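PDB 6M6T: 4-alpha-glucanotransferase from Streptococcus agalactiae, which is an amylomaltase of the TIM-barrel clan that binds glycan ligands in two pockets. Local coordinates for residues Asp96-Asp101 with Arg473-Asp478; Lys115-Phe120 with Ile185-Val190; Tyr266-His271 with Lys299-Tyr304. All coordinates share one frame; numbering follows the deposited sequence.

Interaction 1. Residues Asp96-Asp101 with Arg473-Asp478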
loop_
_atom_site.group_PDB
_atom_site.type_symbol
_atom_site.label_atom_id
_atom_site.label_comp_id
_atom_site.label_asym_id
_atom_site.label_seq_id
_atom_site.Cartn_x
_atom_site.Cartn_y
_atom_site.Cartn_z
ATOM N N ASP A 96 -17.978 15.034 3.757
ATOM C CA ASP A 96 -17.020 15.322 4.820
ATOM C C ASP A 96 -15.606 15.412 4.243
ATOM O O ASP A 96 -15.177 14.499 3.529
ATOM C CB ASP A 96 -17.100 14.230 5.884
ATOM C CG ASP A 96 -16.151 14.455 7.065
ATOM O OD1 ASP A 96 -15.362 15.438 7.103
ATOM O OD2 ASP A 96 -16.204 13.610 7.984
ATOM N N PRO A 97 -14.863 16.493 4.500
ATOM C CA PRO A 97 -13.460 16.531 4.045
ATOM C C PRO A 97 -12.597 15.391 4.567
ATOM O O PRO A 97 -11.829 14.827 3.778
ATOM C CB PRO A 97 -12.959 17.894 4.551
ATOM C CG PRO A 97 -14.009 18.370 5.507
ATOM C CD PRO A 97 -15.293 17.805 4.992
ATOM N N GLU A 98 -12.681 15.027 5.855
ATOM C CA GLU A 98 -11.787 14.006 6.412
ATOM C C GLU A 98 -12.333 12.584 6.272
ATOM O O GLU A 98 -11.952 11.705 7.057
ATOM C CB GLU A 98 -11.440 14.302 7.886
ATOM C CG GLU A 98 -12.563 14.827 8.789
ATOM C CD GLU A 98 -12.201 14.772 10.284
ATOM O OE1 GLU A 98 -13.096 15.046 11.121
ATOM O OE2 GLU A 98 -11.029 14.451 10.621
ATOM N N VAL A 99 -13.215 12.347 5.298
ATOM C CA VAL A 99 -13.671 11.009 4.927
ATOM C C VAL A 99 -13.725 10.943 3.409
ATOM O O VAL A 99 -14.335 11.807 2.773
ATOM C CB VAL A 99 -15.059 10.663 5.507
ATOM C CG1 VAL A 99 -15.477 9.266 5.055
ATOM C CG2 VAL A 99 -15.070 10.763 7.019
ATOM N N VAL A 100 -13.090 9.933 2.818
ATOM C CA VAL A 100 -13.311 9.700 1.396
ATOM C C VAL A 100 -14.628 8.963 1.232
ATOM O O VAL A 100 -15.051 8.205 2.114
ATOM C CB VAL A 100 -12.161 8.911 0.740
ATOM C CG1 VAL A 100 -12.238 9.059 -0.767
ATOM C CG2 VAL A 100 -10.817 9.346 1.271
ATOM N N ASP A 101 -15.295 9.202 0.104
ATOM C CA ASP A 101 -16.439 8.405 -0.327
ATOM C C ASP A 101 -16.048 7.763 -1.662
ATOM O O ASP A 101 -16.174 8.374 -2.729
ATOM C CB ASP A 101 -17.711 9.239 -0.436
ATOM C CG ASP A 101 -18.885 8.446 -1.023
ATOM O OD1 ASP A 101 -18.938 7.197 -0.838
ATOM O OD2 ASP A 101 -19.748 9.072 -1.684
ATOM N N ARG A 473 -8.940 11.179 5.843
ATOM C CA ARG A 473 -8.197 12.283 5.263
ATOM C C ARG A 473 -7.890 13.281 6.373
ATOM O O ARG A 473 -8.529 13.288 7.428
ATOM C CB ARG A 473 -8.976 12.930 4.104
ATOM C CG ARG A 473 -9.106 12.019 2.884
ATOM C CD ARG A 473 -9.933 12.638 1.782
ATOM N NE ARG A 473 -9.226 13.730 1.122
ATOM C CZ ARG A 473 -9.813 14.820 0.623
ATOM N NH1 ARG A 473 -11.134 14.968 0.689
ATOM N NH2 ARG A 473 -9.078 15.762 0.053
ATOM N N MET A 474 -6.893 14.117 6.139
ATOM C CA MET A 474 -6.409 15.051 7.150
ATOM C C MET A 474 -6.718 16.491 6.751
ATOM O O MET A 474 -6.369 16.930 5.646
ATOM C CB MET A 474 -4.913 14.875 7.356
ATOM C CG MET A 474 -4.234 16.049 8.010
ATOM S SD MET A 474 -2.557 16.127 7.354
ATOM C CE MET A 474 -2.961 16.572 5.671
ATOM N N ARG A 475 -7.352 17.229 7.658
ATOM C CA ARG A 475 -7.597 18.645 7.433
ATOM C C ARG A 475 -6.290 19.425 7.516
ATOM O O ARG A 475 -5.490 19.216 8.437
ATOM C CB ARG A 475 -8.593 19.163 8.462
ATOM C CG ARG A 475 -9.673 18.160 8.799
ATOM C CD ARG A 475 -10.893 18.829 9.408
ATOM N NE ARG A 475 -10.651 19.340 10.759
ATOM C CZ ARG A 475 -10.795 18.611 11.863
ATOM N NH1 ARG A 475 -11.166 17.337 11.772
ATOM N NH2 ARG A 475 -10.562 19.151 13.055
ATOM N N LYS A 476 -6.064 20.314 6.537
ATOM C CA LYS A 476 -4.932 21.243 6.596
ATOM C C LYS A 476 -5.008 22.118 7.838
ATOM O O LYS A 476 -3.978 22.556 8.367
ATOM C CB LYS A 476 -4.900 22.115 5.334
ATOM C CG LYS A 476 -3.525 22.682 4.954
ATOM C CD LYS A 476 -3.428 22.936 3.441
ATOM C CE LYS A 476 -1.975 23.032 2.937
ATOM N NZ LYS A 476 -1.114 21.855 3.259
ATOM N N GLU A 477 -6.228 22.364 8.316
ATOM C CA GLU A 477 -6.450 23.073 9.568
ATOM C C GLU A 477 -5.757 22.404 10.754
ATOM O O GLU A 477 -5.448 23.070 11.743
ATOM C CB GLU A 477 -7.960 23.163 9.793
ATOM C CG GLU A 477 -8.406 23.602 11.172
ATOM C CD GLU A 477 -9.917 23.604 11.302
ATOM O OE1 GLU A 477 -10.585 23.063 10.387
ATOM O OE2 GLU A 477 -10.435 24.147 12.306
ATOM N N ASP A 478 -5.513 21.098 10.691
ATOM C CA ASP A 478 -4.999 20.364 11.837
ATOM C C ASP A 478 -3.486 20.282 11.874
ATOM O O ASP A 478 -2.938 19.846 12.896
ATOM C CB ASP A 478 -5.554 18.945 11.857
ATOM C CG ASP A 478 -6.917 18.869 12.490
ATOM O OD1 ASP A 478 -7.879 19.350 11.852
ATOM O OD2 ASP A 478 -7.023 18.328 13.617
#
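Glu98 meets Arg473 through the backbone and Arg475 through its carboxylate, joining a type I beta turn, Asp96 to Val99, to the loop between helices 448-451 and 481-493, beyond the last strand of the TIM barrel. The CA atoms of Glu98 and Arg473 lie 4.1 Å apart, and Arg473 N donates a weak hydrogen bond to Glu98 O at 3.3 Å. Beyond this backbone link, Glu98 OE1 forms a salt bridge with Arg475 NH1 at 3.1 Å. The carboxylate comes to the edge of the guanidinium, yet the two planes are turned 90° to each other. Arg475 NH1 sits over the face of the carboxylate, equally 3.1 Å from Glu98 OE2, so the groups do not form a coplanar, two-pronged pair. OE2 is further bound by Lys454, and two cations around one carboxylate should favour its charged form.

The other half of the contact is the aliphatic stem of Arg473. Arg473 CD lies 3.4 Å from Val100 CG2, the two side chains crossing at about a right angle, while CB and CG pass close to the carbonyl of Pro97. Arg473 NH1 stays 3.2 Å from Pro97 O, while NE donates to Leu16 O and NH2 weakly to Gly18 O; the guanidinium thus lies between the turn and a third loop.

In the next shell, Arg475 is positioned by its own segment. A bend at chi3 (-70°) turns the guanidinium so that Arg475 NH2 reaches Asp478 OD1 at 2.9 Å, and Asp478 CG lies over one face toward the rim; Glu477 adds a long ion pair. On the opposite segment an Asx turn shapes the chain before Glu98, whose N donates to Asp96 OD1 at 3.0 Å from 64° out of the carboxylate plane.

Interaction 2. Residues Lys115-Phe120 with Ile185-Val190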
loop_
_atom_site.group_PDB
_atom_site.type_symbol
_atom_site.label_atom_id
_atom_site.label_comp_id
_atom_site.label_asym_id
_atom_site.label_seq_id
_atom_site.Cartn_x
_atom_site.Cartn_y
_atom_site.Cartn_z
ATOM N N LYS A 115 -12.325 13.269 -20.840
ATOM C CA LYS A 115 -12.060 14.534 -21.527
ATOM C C LYS A 115 -10.551 14.778 -21.660
ATOM O O LYS A 115 -10.056 15.132 -22.744
ATOM C CB LYS A 115 -12.778 15.679 -20.780
ATOM C CG LYS A 115 -12.727 17.067 -21.431
ATOM C CD LYS A 115 -13.750 17.291 -22.567
ATOM C CE LYS A 115 -15.165 17.613 -22.068
ATOM N NZ LYS A 115 -15.203 18.588 -20.938
ATOM N N ALA A 116 -9.796 14.528 -20.581
ATOM C CA ALA A 116 -8.349 14.739 -20.626
ATOM C C ALA A 116 -7.653 13.770 -21.581
ATOM O O ALA A 116 -6.702 14.151 -22.272
ATOM C CB ALA A 116 -7.754 14.619 -19.226
ATOM N N VAL A 117 -8.090 12.509 -21.627
ATOM C CA VAL A 117 -7.458 11.537 -22.519
ATOM C C VAL A 117 -7.778 11.849 -23.983
ATOM O O VAL A 117 -6.905 11.744 -24.863
ATOM C CB VAL A 117 -7.878 10.110 -22.120
ATOM C CG1 VAL A 117 -7.421 9.093 -23.162
ATOM C CG2 VAL A 117 -7.325 9.758 -20.729
ATOM N N LYS A 118 -9.027 12.262 -24.259
ATOM C CA LYS A 118 -9.425 12.722 -25.593
ATOM C C LYS A 118 -8.598 13.917 -26.041
ATOM O O LYS A 118 -8.192 13.992 -27.208
ATOM C CB LYS A 118 -10.918 13.081 -25.603
ATOM C CG LYS A 118 -11.436 13.773 -26.875
ATOM C CD LYS A 118 -12.982 13.956 -26.851
ATOM C CE LYS A 118 -13.729 12.973 -27.793
ATOM N NZ LYS A 118 -13.842 11.556 -27.279
ATOM N N ASN A 119 -8.336 14.867 -25.126
ATOM C CA ASN A 119 -7.527 16.029 -25.495
ATOM C C ASN A 119 -6.049 15.687 -25.600
ATOM O O ASN A 119 -5.344 16.280 -26.426
ATOM C CB ASN A 119 -7.718 17.170 -24.500
ATOM C CG ASN A 119 -9.093 17.793 -24.591
ATOM O OD1 ASN A 119 -9.586 18.084 -25.687
ATOM N ND2 ASN A 119 -9.731 17.991 -23.437
ATOM N N PHE A 120 -5.552 14.753 -24.775
ATOM C CA PHE A 120 -4.157 14.342 -24.894
ATOM C C PHE A 120 -3.886 13.665 -26.235
ATOM O O PHE A 120 -2.824 13.878 -26.832
ATOM C CB PHE A 120 -3.750 13.405 -23.758
ATOM C CG PHE A 120 -2.462 12.661 -24.043
ATOM C CD1 PHE A 120 -1.231 13.276 -23.841
ATOM C CD2 PHE A 120 -2.478 11.368 -24.560
ATOM C CE1 PHE A 120 -0.044 12.613 -24.123
ATOM C CE2 PHE A 120 -1.295 10.710 -24.850
ATOM C CZ PHE A 120 -0.074 11.335 -24.626
ATOM N N ILE A 185 -9.669 0.920 -24.519
ATOM C CA ILE A 185 -8.356 0.430 -24.119
ATOM C C ILE A 185 -7.359 1.579 -24.097
ATOM O O ILE A 185 -6.632 1.784 -23.108
ATOM C CB ILE A 185 -7.882 -0.698 -25.056
ATOM C CG1 ILE A 185 -8.746 -1.946 -24.924
ATOM C CG2 ILE A 185 -6.426 -1.076 -24.762
ATOM C CD1 ILE A 185 -8.453 -2.969 -26.016
ATOM N N LYS A 186 -7.300 2.338 -25.197
ATOM C CA LYS A 186 -6.407 3.493 -25.238
ATOM C C LYS A 186 -6.677 4.442 -24.074
ATOM O O LYS A 186 -5.741 5.051 -23.543
ATOM C CB LYS A 186 -6.544 4.225 -26.575
ATOM C CG LYS A 186 -5.421 5.194 -26.875
ATOM C CD LYS A 186 -4.927 5.084 -28.319
ATOM C CE LYS A 186 -3.968 3.916 -28.524
ATOM N NZ LYS A 186 -2.851 3.921 -27.543
ATOM N N TYR A 187 -7.939 4.560 -23.645
ATOM C CA TYR A 187 -8.226 5.357 -22.457
ATOM C C TYR A 187 -7.368 4.914 -21.271
ATOM O O TYR A 187 -6.728 5.740 -20.606
ATOM C CB TYR A 187 -9.715 5.278 -22.102
ATOM C CG TYR A 187 -9.968 5.735 -20.695
ATOM C CD1 TYR A 187 -9.918 4.832 -19.625
ATOM C CD2 TYR A 187 -10.199 7.079 -20.416
ATOM C CE1 TYR A 187 -10.103 5.247 -18.318
ATOM C CE2 TYR A 187 -10.389 7.511 -19.101
ATOM C CZ TYR A 187 -10.343 6.589 -18.056
ATOM O OH TYR A 187 -10.534 6.993 -16.750
ATOM N N HIS A 188 -7.357 3.605 -20.984
ATOM C CA HIS A 188 -6.689 3.104 -19.783
ATOM C C HIS A 188 -5.180 3.160 -19.918
ATOM O O HIS A 188 -4.476 3.386 -18.921
ATOM C CB HIS A 188 -7.116 1.676 -19.489
ATOM C CG HIS A 188 -8.509 1.557 -18.953
ATOM N ND1 HIS A 188 -8.833 1.856 -17.645
ATOM C CD2 HIS A 188 -9.658 1.146 -19.542
ATOM C CE1 HIS A 188 -10.124 1.640 -17.456
ATOM N NE2 HIS A 188 -10.647 1.208 -18.590
ATOM N N GLU A 189 -4.672 2.963 -21.135
ATOM C CA GLU A 189 -3.254 3.220 -21.388
ATOM C C GLU A 189 -2.886 4.647 -21.015
ATOM O O GLU A 189 -1.888 4.892 -20.322
ATOM C CB GLU A 189 -2.912 2.973 -22.854
ATOM C CG GLU A 189 -2.241 1.644 -23.084
ATOM C CD GLU A 189 -2.593 1.017 -24.421
ATOM O OE1 GLU A 189 -2.565 1.716 -25.473
ATOM O OE2 GLU A 189 -2.928 -0.188 -24.394
ATOM N N VAL A 190 -3.692 5.604 -21.471
ATOM C CA VAL A 190 -3.353 7.004 -21.289
ATOM C C VAL A 190 -3.484 7.391 -19.820
ATOM O O VAL A 190 -2.664 8.150 -19.288
ATOM C CB VAL A 190 -4.217 7.877 -22.227
ATOM C CG1 VAL A 190 -4.102 9.353 -21.877
ATOM C CG2 VAL A 190 -3.814 7.662 -23.697
#
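Tyr187 and Val117 mark the point where the two helices come nearest in backbone terms, their CA atoms 6.2 Å apart. The tyrosine ring, carried by CG anti to the backbone N (chi1 163°), runs beside the valine, and Tyr187 CD2 is 3.9 Å from Val117 CG2. The preceding residue, Lys186, turns its NZ to Glu189 OE1 of the same helix, in a salt bridge of 3.0 Å. One turn on from Tyr187, Val190 points at helix 105-122 and meets Val117 tip to tip, Val190 CG1 lying 3.4 Å from Val117 CG2. The same Val190 CG1 also lies 3.7 Å from Phe120 CD2, obliquely to that ring, so Val190 bridges two residues of the facing helix. The contact is wholly apolar between side chains. The axes of the two short segments approach to 9.8 Å at 92°, a near-perpendicular crossing consistent with the small number of residues involved. Around it, helix 126-134 reaches Phe120 through Met129 and Val190 through Leu130, while helix 140-152 packs against Ile185 and His188 of helix 182-208, in an all-helical region, the chain between the two segments containing no strand.

Interaction 3. Residues Tyr266-His271 with Lys299-Tyr304; sequences YNWDYH and KGFSDY
Trp268 is placed so that opposite ends of its indole touch two different aromatic rings, Phe301 and Tyr304, although the CA atoms of Trp268 and Phe301 are 9.8 Å apart. At the six-membered end, Trp268 CH2 lies 3.7 Å from Phe301 CE1, an atom that comes to the edge of the indole near its plane; the ring planes are 68° apart and the side chains cross at about a right angle. At the pyrrole end, Trp268 CD1 is 3.5 Å from Tyr304 CE1. Here the planes are inclined at 44°, and the two side chains run alongside each other, pointing opposite ways. With chi1 65°, Tyr304 CG between the backbone N and the carbonyl carbon, the ring is sent along the pyrrole end of Trp268, and its hydroxyl is bonded to Lys236. Tyr266 CB packs on one face of the indole, and Trp279 adds rings against both Trp268 and Phe301. The turn carrying Phe301 is tied at Lys299 O, which accepts from Ser302 N, Asp303 N and Ser302 OG. Tyr266 OH bonds to Ile219 O and Lys299 NZ to Tyr347 O, both from residues lining glycan pockets. The whole is an aromatic cluster joining helix 268-273 to the start of strand 303-308 in the antiparallel sheet beside the glycan sites.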
loop_
_atom_site.group_PDB
_atom_site.type_symbol
_atom_site.label_atom_id
_atom_site.label_comp_id
_atom_site.label_asym_id
_atom_site.label_seq_id
_atom_site.Cartn_x
_atom_site.Cartn_y
_atom_site.Cartn_z
ATOM N N TYR A 266 -0.287 -18.977 -4.473
ATOM C CA TYR A 266 0.791 -19.199 -5.426
ATOM C C TYR A 266 1.085 -20.691 -5.603
ATOM O O TYR A 266 1.067 -21.469 -4.643
ATOM C CB TYR A 266 2.056 -18.454 -4.973
ATOM C CG TYR A 266 1.960 -16.950 -5.157
ATOM C CD1 TYR A 266 1.723 -16.400 -6.418
ATOM C CD2 TYR A 266 2.081 -16.079 -4.073
ATOM C CE1 TYR A 266 1.616 -15.033 -6.594
ATOM C CE2 TYR A 266 1.977 -14.705 -4.243
ATOM C CZ TYR A 266 1.738 -14.187 -5.502
ATOM O OH TYR A 266 1.616 -12.829 -5.693
ATOM N N ASN A 267 1.349 -21.094 -6.851
ATOM C CA ASN A 267 1.907 -22.420 -7.136
ATOM C C ASN A 267 3.418 -22.248 -7.097
ATOM O O ASN A 267 4.101 -22.159 -8.123
ATOM C CB ASN A 267 1.415 -22.957 -8.479
ATOM C CG ASN A 267 2.001 -24.326 -8.832
ATOM O OD1 ASN A 267 2.068 -25.220 -7.986
ATOM N ND2 ASN A 267 2.420 -24.493 -10.086
ATOM N N TRP A 268 3.940 -22.172 -5.871
ATOM C CA TRP A 268 5.330 -21.789 -5.679
ATOM C C TRP A 268 6.290 -22.725 -6.407
ATOM O O TRP A 268 7.442 -22.342 -6.666
ATOM C CB TRP A 268 5.648 -21.737 -4.182
ATOM C CG TRP A 268 5.162 -20.482 -3.469
ATOM C CD1 TRP A 268 4.082 -20.378 -2.640
ATOM C CD2 TRP A 268 5.751 -19.178 -3.517
ATOM N NE1 TRP A 268 3.958 -19.094 -2.170
ATOM C CE2 TRP A 268 4.966 -18.333 -2.695
ATOM C CE3 TRP A 268 6.865 -18.639 -4.173
ATOM C CZ2 TRP A 268 5.258 -16.982 -2.515
ATOM C CZ3 TRP A 268 7.158 -17.291 -3.990
ATOM C CH2 TRP A 268 6.353 -16.478 -3.174
ATOM N N ASP A 269 5.836 -23.932 -6.773
ATOM C CA ASP A 269 6.681 -24.826 -7.559
ATOM C C ASP A 269 6.949 -24.254 -8.946
ATOM O O ASP A 269 8.106 -24.244 -9.397
ATOM C CB ASP A 269 6.050 -26.215 -7.648
ATOM C CG ASP A 269 6.006 -26.925 -6.294
ATOM O OD1 ASP A 269 7.087 -27.131 -5.694
ATOM O OD2 ASP A 269 4.889 -27.263 -5.829
ATOM N N TYR A 270 5.901 -23.751 -9.630
ATOM C CA TYR A 270 6.126 -23.117 -10.928
ATOM C C TYR A 270 7.086 -21.950 -10.802
ATOM O O TYR A 270 7.879 -21.699 -11.718
ATOM C CB TYR A 270 4.825 -22.629 -11.569
ATOM C CG TYR A 270 5.065 -21.915 -12.905
ATOM C CD1 TYR A 270 5.206 -22.638 -14.088
ATOM C CD2 TYR A 270 5.163 -20.528 -12.979
ATOM C CE1 TYR A 270 5.434 -21.998 -15.311
ATOM C CE2 TYR A 270 5.394 -19.883 -14.196
ATOM C CZ TYR A 270 5.531 -20.621 -15.354
ATOM O OH TYR A 270 5.753 -19.987 -16.558
ATOM N N HIS A 271 7.037 -21.230 -9.679
ATOM C CA HIS A 271 7.978 -20.134 -9.472
ATOM C C HIS A 271 9.407 -20.651 -9.361
ATOM O O HIS A 271 10.302 -20.175 -10.072
ATOM C CB HIS A 271 7.598 -19.339 -8.227
ATOM C CG HIS A 271 6.260 -18.680 -8.316
ATOM N ND1 HIS A 271 6.080 -17.332 -8.091
ATOM C CD2 HIS A 271 5.033 -19.184 -8.598
ATOM C CE1 HIS A 271 4.800 -17.034 -8.233
ATOM N NE2 HIS A 271 4.142 -18.141 -8.536
ATOM N N LYS A 299 5.920 -13.238 6.405
ATOM C CA LYS A 299 5.633 -14.606 6.817
ATOM C C LYS A 299 5.281 -15.479 5.618
ATOM O O LYS A 299 5.706 -16.639 5.528
ATOM C CB LYS A 299 4.492 -14.610 7.840
ATOM C CG LYS A 299 4.174 -15.990 8.441
ATOM C CD LYS A 299 5.450 -16.769 8.783
ATOM C CE LYS A 299 5.149 -18.200 9.056
ATOM N NZ LYS A 299 3.936 -18.213 9.881
ATOM N N GLY A 300 4.537 -14.917 4.667
ATOM C CA GLY A 300 4.093 -15.642 3.493
ATOM C C GLY A 300 5.204 -16.174 2.616
ATOM O O GLY A 300 4.922 -17.004 1.740
ATOM N N PHE A 301 6.447 -15.722 2.816
ATOM C CA PHE A 301 7.567 -16.265 2.055
ATOM C C PHE A 301 8.243 -17.435 2.755
ATOM O O PHE A 301 9.050 -18.127 2.130
ATOM C CB PHE A 301 8.572 -15.150 1.737
ATOM C CG PHE A 301 8.023 -14.142 0.786
ATOM C CD1 PHE A 301 8.099 -14.353 -0.582
ATOM C CD2 PHE A 301 7.359 -13.015 1.254
ATOM C CE1 PHE A 301 7.551 -13.443 -1.478
ATOM C CE2 PHE A 301 6.813 -12.090 0.366
ATOM C CZ PHE A 301 6.912 -12.304 -0.999
ATOM N N SER A 302 7.918 -17.694 4.020
ATOM C CA SER A 302 8.373 -18.896 4.705
ATOM C C SER A 302 7.283 -19.963 4.774
ATOM O O SER A 302 7.522 -21.123 4.428
ATOM C CB SER A 302 8.868 -18.542 6.116
ATOM O OG SER A 302 7.787 -18.383 7.029
ATOM N N ASP A 303 6.087 -19.578 5.212
ATOM C CA ASP A 303 4.956 -20.484 5.401
ATOM C C ASP A 303 3.699 -19.635 5.269
ATOM O O ASP A 303 3.486 -18.744 6.096
ATOM C CB ASP A 303 4.981 -21.151 6.788
ATOM C CG ASP A 303 6.077 -22.202 6.942
ATOM O OD1 ASP A 303 6.023 -23.214 6.205
ATOM O OD2 ASP A 303 6.967 -22.033 7.831
ATOM N N TYR A 304 2.867 -19.896 4.260
ATOM C CA TYR A 304 1.610 -19.164 4.111
ATOM C C TYR A 304 0.417 -20.040 4.484
ATOM O O TYR A 304 0.455 -21.271 4.374
ATOM C CB TYR A 304 1.406 -18.620 2.690
ATOM C CG TYR A 304 1.266 -19.708 1.672
ATOM C CD1 TYR A 304 2.394 -20.337 1.163
ATOM C CD2 TYR A 304 0.018 -20.140 1.239
ATOM C CE1 TYR A 304 2.295 -21.353 0.244
ATOM C CE2 TYR A 304 -0.090 -21.174 0.316
ATOM C CZ TYR A 304 1.058 -21.762 -0.181
ATOM O OH TYR A 304 1.018 -22.776 -1.095
#

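Overall arrangement
From the N terminus, interaction 1 opens first, at residues 96-101 in the long insertion between barrel strands 43-45 and 212-217. Interaction 2 opens and closes within that same insertion, joining helices 105-122 and 182-208. After strand 212-217, interaction 3 closes a loop of 27 intervening residues that includes barrel strand 292-295, tying helix 268-273 to the antiparallel sheet that accompanies the barrel. Interaction 1 closes last, at residues 473-478 beyond strand 443-447, so its loop encloses the other two, which follow one another in series; none cross. The centres of interactions 1 and 3 are 39 Å apart, on opposite sides of the chain's centre, and no two contacts touch.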